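Local coordinates for synaptonemal complex protein 2 (Mus musculus, PDB 5IWZ) that forms a major part of the axial and lateral elements of synaptonemal complexes in meiotic prophase and is required for normal chromosome synapsis and fertility, at residues 262-265 and 266-270; 362-365 and 366-369. One frame throughout, in Å; residues are numbered along the deposited sequence.

Contact 1: residues 262-265 and 266-270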
loop_
_atom_site.group_PDB
_atom_site.type_symbol
_atom_site.label_atom_id
_atom_site.label_comp_id
_atom_site.label_asym_id
_atom_site.label_seq_id
_atom_site.Cartn_x
_atom_site.Cartn_y
_atom_site.Cartn_z
ATOM N N THR A 262 -12.599 14.919 -4.460
ATOM C CA THR A 262 -12.522 15.722 -5.675
ATOM C C THR A 262 -11.622 16.938 -5.486
ATOM O O THR A 262 -10.915 17.337 -6.420
ATOM C CB THR A 262 -13.918 16.152 -6.135
ATOM O OG1 THR A 262 -14.634 16.736 -5.040
ATOM C CG2 THR A 262 -14.693 14.947 -6.680
ATOM N N ASP A 263 -11.615 17.543 -4.294
ATOM C CA ASP A 263 -10.696 18.660 -4.078
ATOM C C ASP A 263 -9.251 18.186 -4.124
ATOM O O ASP A 263 -8.363 18.921 -4.573
ATOM C CB ASP A 263 -10.979 19.380 -2.755
ATOM C CG ASP A 263 -12.238 20.262 -2.799
ATOM O OD1 ASP A 263 -12.639 20.737 -3.888
ATOM O OD2 ASP A 263 -12.801 20.510 -1.713
ATOM N N CYS A 264 -8.999 16.952 -3.686
ATOM C CA CYS A 264 -7.635 16.437 -3.719
ATOM C C CYS A 264 -7.144 16.263 -5.157
ATOM O O CYS A 264 -5.994 16.599 -5.470
ATOM C CB CYS A 264 -7.559 15.127 -2.940
ATOM S SG CYS A 264 -5.886 14.605 -2.658
ATOM N N ARG A 265 -8.007 15.760 -6.047
ATOM C CA ARG A 265 -7.696 15.745 -7.479
ATOM C C ARG A 265 -7.384 17.153 -7.994
ATOM O O ARG A 265 -6.401 17.367 -8.719
ATOM C CB ARG A 265 -8.865 15.119 -8.262
ATOM C CG ARG A 265 -8.830 15.331 -9.797
ATOM C CD ARG A 265 -7.563 14.763 -10.469
ATOM N NE ARG A 265 -7.551 13.298 -10.509
ATOM C CZ ARG A 265 -6.577 12.559 -11.023
ATOM N NH1 ARG A 265 -5.497 13.121 -11.556
ATOM N NH2 ARG A 265 -6.684 11.239 -11.007
ATOM N N ILE A 266 -8.205 18.133 -7.627
ATOM C CA ILE A 266 -7.960 19.497 -8.088
ATOM C C ILE A 266 -6.588 19.977 -7.611
ATOM O O ILE A 266 -5.759 20.438 -8.409
ATOM C CB ILE A 266 -9.101 20.430 -7.633
ATOM C CG1 ILE A 266 -10.388 20.096 -8.396
ATOM C CG2 ILE A 266 -8.732 21.922 -7.810
ATOM C CD1 ILE A 266 -11.639 20.689 -7.778
ATOM N N PHE A 267 -6.303 19.808 -6.316
ATOM C CA PHE A 267 -5.021 20.253 -5.767
ATOM C C PHE A 267 -3.847 19.575 -6.469
ATOM O O PHE A 267 -2.885 20.241 -6.886
ATOM C CB PHE A 267 -4.978 19.990 -4.259
ATOM C CG PHE A 267 -3.589 20.067 -3.658
ATOM C CD1 PHE A 267 -2.978 21.298 -3.427
ATOM C CD2 PHE A 267 -2.902 18.906 -3.298
ATOM C CE1 PHE A 267 -1.700 21.379 -2.853
ATOM C CE2 PHE A 267 -1.623 18.966 -2.722
ATOM C CZ PHE A 267 -1.021 20.198 -2.491
ATOM N N LEU A 268 -3.912 18.251 -6.632
ATOM C CA LEU A 268 -2.763 17.544 -7.190
ATOM C C LEU A 268 -2.557 17.898 -8.656
ATOM O O LEU A 268 -1.413 18.010 -9.116
ATOM C CB LEU A 268 -2.937 16.036 -7.010
ATOM C CG LEU A 268 -2.871 15.646 -5.539
ATOM C CD1 LEU A 268 -3.214 14.180 -5.365
ATOM C CD2 LEU A 268 -1.481 15.970 -4.973
ATOM N N ASN A 269 -3.650 18.088 -9.408
ATOM C CA ASN A 269 -3.510 18.559 -10.786
ATOM C C ASN A 269 -2.839 19.931 -10.836
ATOM O O ASN A 269 -1.964 20.169 -11.683
ATOM C CB ASN A 269 -4.877 18.586 -11.492
ATOM C CG ASN A 269 -5.273 17.224 -12.048
ATOM O OD1 ASN A 269 -4.633 16.219 -11.752
ATOM N ND2 ASN A 269 -6.328 17.190 -12.868
ATOM N N LEU A 270 -3.209 20.833 -9.919
ATOM C CA LEU A 270 -2.516 22.122 -9.814
ATOM C C LEU A 270 -1.034 21.943 -9.485
ATOM O O LEU A 270 -0.164 22.527 -10.142
ATOM C CB LEU A 270 -3.179 22.998 -8.752
ATOM C CG LEU A 270 -4.535 23.567 -9.151
ATOM C CD1 LEU A 270 -5.066 24.506 -8.085
ATOM C CD2 LEU A 270 -4.399 24.271 -10.487
#

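Contact 2: residues 362-365 and 366-369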
loop_
_atom_site.group_PDB
_atom_site.type_symbol
_atom_site.label_atom_id
_atom_site.label_comp_id
_atom_site.label_asym_id
_atom_site.label_seq_id
_atom_site.Cartn_x
_atom_site.Cartn_y
_atom_site.Cartn_z
ATOM N N ILE A 362 -3.565 -11.645 -19.757
ATOM C CA ILE A 362 -4.957 -11.217 -19.653
ATOM C C ILE A 362 -5.202 -10.608 -18.283
ATOM O O ILE A 362 -4.717 -11.118 -17.264
ATOM C CB ILE A 362 -5.898 -12.414 -19.886
ATOM C CG1 ILE A 362 -5.637 -13.068 -21.246
ATOM C CG2 ILE A 362 -7.354 -12.006 -19.739
ATOM C CD1 ILE A 362 -6.440 -14.371 -21.455
ATOM N N VAL A 363 -5.962 -9.507 -18.244
ATOM C CA VAL A 363 -6.349 -8.917 -16.972
ATOM C C VAL A 363 -7.865 -8.797 -16.931
ATOM O O VAL A 363 -8.554 -8.927 -17.945
ATOM C CB VAL A 363 -5.675 -7.555 -16.716
ATOM C CG1 VAL A 363 -4.164 -7.725 -16.723
ATOM C CG2 VAL A 363 -6.123 -6.520 -17.753
ATOM N N LYS A 364 -8.387 -8.571 -15.733
ATOM C CA LYS A 364 -9.827 -8.464 -15.532
ATOM C C LYS A 364 -10.126 -7.136 -14.863
ATOM O O LYS A 364 -9.571 -6.833 -13.805
ATOM C CB LYS A 364 -10.358 -9.625 -14.691
ATOM C CG LYS A 364 -11.862 -9.612 -14.487
ATOM C CD LYS A 364 -12.271 -10.682 -13.479
ATOM C CE LYS A 364 -13.783 -10.809 -13.354
ATOM N NZ LYS A 364 -14.186 -11.796 -12.301
ATOM N N ILE A 365 -10.985 -6.337 -15.484
ATOM C CA ILE A 365 -11.386 -5.048 -14.934
ATOM C C ILE A 365 -12.896 -4.949 -15.067
ATOM O O ILE A 365 -13.429 -5.061 -16.176
ATOM C CB ILE A 365 -10.693 -3.871 -15.647
ATOM C CG1 ILE A 365 -9.172 -4.013 -15.593
ATOM C CG2 ILE A 365 -11.089 -2.557 -15.019
ATOM C CD1 ILE A 365 -8.448 -2.867 -16.244
ATOM N N SER A 366 -13.575 -4.746 -13.940
ATOM C CA SER A 366 -15.037 -4.678 -13.858
ATOM C C SER A 366 -15.697 -5.833 -14.616
ATOM O O SER A 366 -16.532 -5.646 -15.502
ATOM C CB SER A 366 -15.560 -3.316 -14.338
ATOM O OG SER A 366 -14.913 -2.863 -15.516
ATOM N N LYS A 367 -15.307 -7.049 -14.229
ATOM C CA LYS A 367 -15.840 -8.301 -14.775
ATOM C C LYS A 367 -15.693 -8.407 -16.292
ATOM O O LYS A 367 -16.379 -9.217 -16.922
ATOM C CB LYS A 367 -17.307 -8.523 -14.373
ATOM C CG LYS A 367 -17.455 -9.449 -13.160
ATOM C CD LYS A 367 -17.462 -10.935 -13.554
ATOM C CE LYS A 367 -17.552 -11.847 -12.332
ATOM N NZ LYS A 367 -18.620 -11.411 -11.399
ATOM N N LYS A 368 -14.805 -7.614 -16.894
ATOM C CA LYS A 368 -14.401 -7.782 -18.284
ATOM C C LYS A 368 -12.923 -8.150 -18.323
ATOM O O LYS A 368 -12.165 -7.794 -17.421
ATOM C CB LYS A 368 -14.649 -6.512 -19.094
ATOM C CG LYS A 368 -16.122 -6.165 -19.258
ATOM C CD LYS A 368 -16.298 -4.654 -19.352
ATOM C CE LYS A 368 -17.627 -4.280 -19.986
ATOM N NZ LYS A 368 -17.578 -2.954 -20.649
ATOM N N GLU A 369 -12.517 -8.878 -19.362
ATOM C CA GLU A 369 -11.142 -9.345 -19.480
ATOM C C GLU A 369 -10.556 -8.987 -20.838
ATOM O O GLU A 369 -11.267 -8.891 -21.838
ATOM C CB GLU A 369 -11.019 -10.852 -19.302
ATOM C CG GLU A 369 -11.851 -11.443 -18.214
ATOM C CD GLU A 369 -11.798 -12.957 -18.259
ATOM O OE1 GLU A 369 -12.586 -13.563 -19.016
ATOM O OE2 GLU A 369 -10.963 -13.565 -17.561
#

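Contact 1: residues 262-265 and 266-270
The carbonyls of Thr-262, Asp-263, Cys-264 and Arg-265 accept from the amides of Ile-266, Phe-267, Leu-268 and Asn-269 in turn, one turn of alpha-helix 260-274 gripping the next. Among the side chains, Arg-265 and Asn-269 form an i to i+4 pair. Arg-265 NH1 donates to Asn-269 OD1 at 3.2 Å, in a fairly straight bond (164° at the hydrogen). The oxygen sits at the guanidinium edge, in its plane, but the guanidinium and amide planes are turned 64° apart. The Arg-265 chain bends at chi2 and chi3. Its CD therefore passes beside the amide, 3.5 Å from Asn-269 OD1, before the guanidinium reaches the oxygen. The stronger polar partner of Arg-265 is Asp-310 on strand 308-312, which forms a salt bridge with NH2. The salt bridge joins the helix to the beta part of the chain, and a cation-pi contact with Tyr-216 joins it to helix 216-229. On the flank of Asp-263, whose OD2 is salt-bridged to Lys-256, Ile-266 runs alongside, its CD1 4.0 Å from Asp-263 OD1. The buried side facing helix 216-229 carries Cys-264 and Leu-268. Here Cys-264 SG, anti to its own N (chi1 -169°), packs 3.8 Å from Leu-268 CD1.

Contact 2: residues 362-365 and 366-369
The carbonyl plane of Ile-365 takes a donor on each face. Lys-368 N reaches Ile-365 O at 3.0 Å, 58° out of the plane. Ser-366 OG comes to the same Ile-365 O from the opposite face at 2.7 Å. It approaches nearly side-on, with an angle of 87° at the oxygen. This is possible because OG stands between the N and the carbonyl carbon of its own residue (chi1 43°), folded back over the preceding peptide. Neither donor lies on a lone pair. Ile-365 N donates in return to Lys-368 O at 2.7 Å.

The two backbone bonds between Ile-365 and Lys-368 close a beta hairpin whose two-residue loop is a type I' turn, in the Spt16M-like domain of the protein. Ser-366 and Lys-367 occupy the turn, both with positive phi. Ile-365 and Lys-368 are the hydrogen-bonded pair. Lys-364 and Glu-369 are the non-hydrogen-bonded pair beyond it, where two CA-H...O contacts add to the ladder: Glu-369 CA to Val-363 O at 3.0 Å, and Lys-364 CA to Lys-368 O at 3.1 Å.

Val-363 and Ile-365 rest on Leu-291 of strand 288-291, and Ile-365 also touches Ile-322. Lys-368, on the same face as Ile-365, has a weak hydrogen bond from NZ to Glu-295 O. The face of Lys-364 and Glu-369 is exposed. Lys-364 is extended along its whole length and lies beside Lys-367, which is bent at chi2 and chi4. Lys-364 NZ touches Lys-367 CE at 3.4 Å, and the two ammonium groups probably repel each other. Near the open end of the hairpin, Ile-362 crosses Glu-369 at an angle, with its CG2 3.9 Å from Glu-369 CB.

Contact 1 is partly buried and contact 2 lies at the surface. Their centres are about 28 Å apart, and they do not touch. Both are local, but they hold different elements: contact 1 lies within helix 260-274, and contact 2 joins the two strands of a small separate hairpin. In 262-270, Arg-265 and Asn-269 turn to the beta part of the chain, while Cys-264, Phe-267 and Leu-268 pack on helix 216-229. In 362-369, Val-363 and Ile-365 rest on strand 288-291, and the face of Lys-364 and Glu-369 is exposed and charged. Contact 1 is tied to its surroundings by oppositely charged partners outside it, whereas contact 2 brings like charges together.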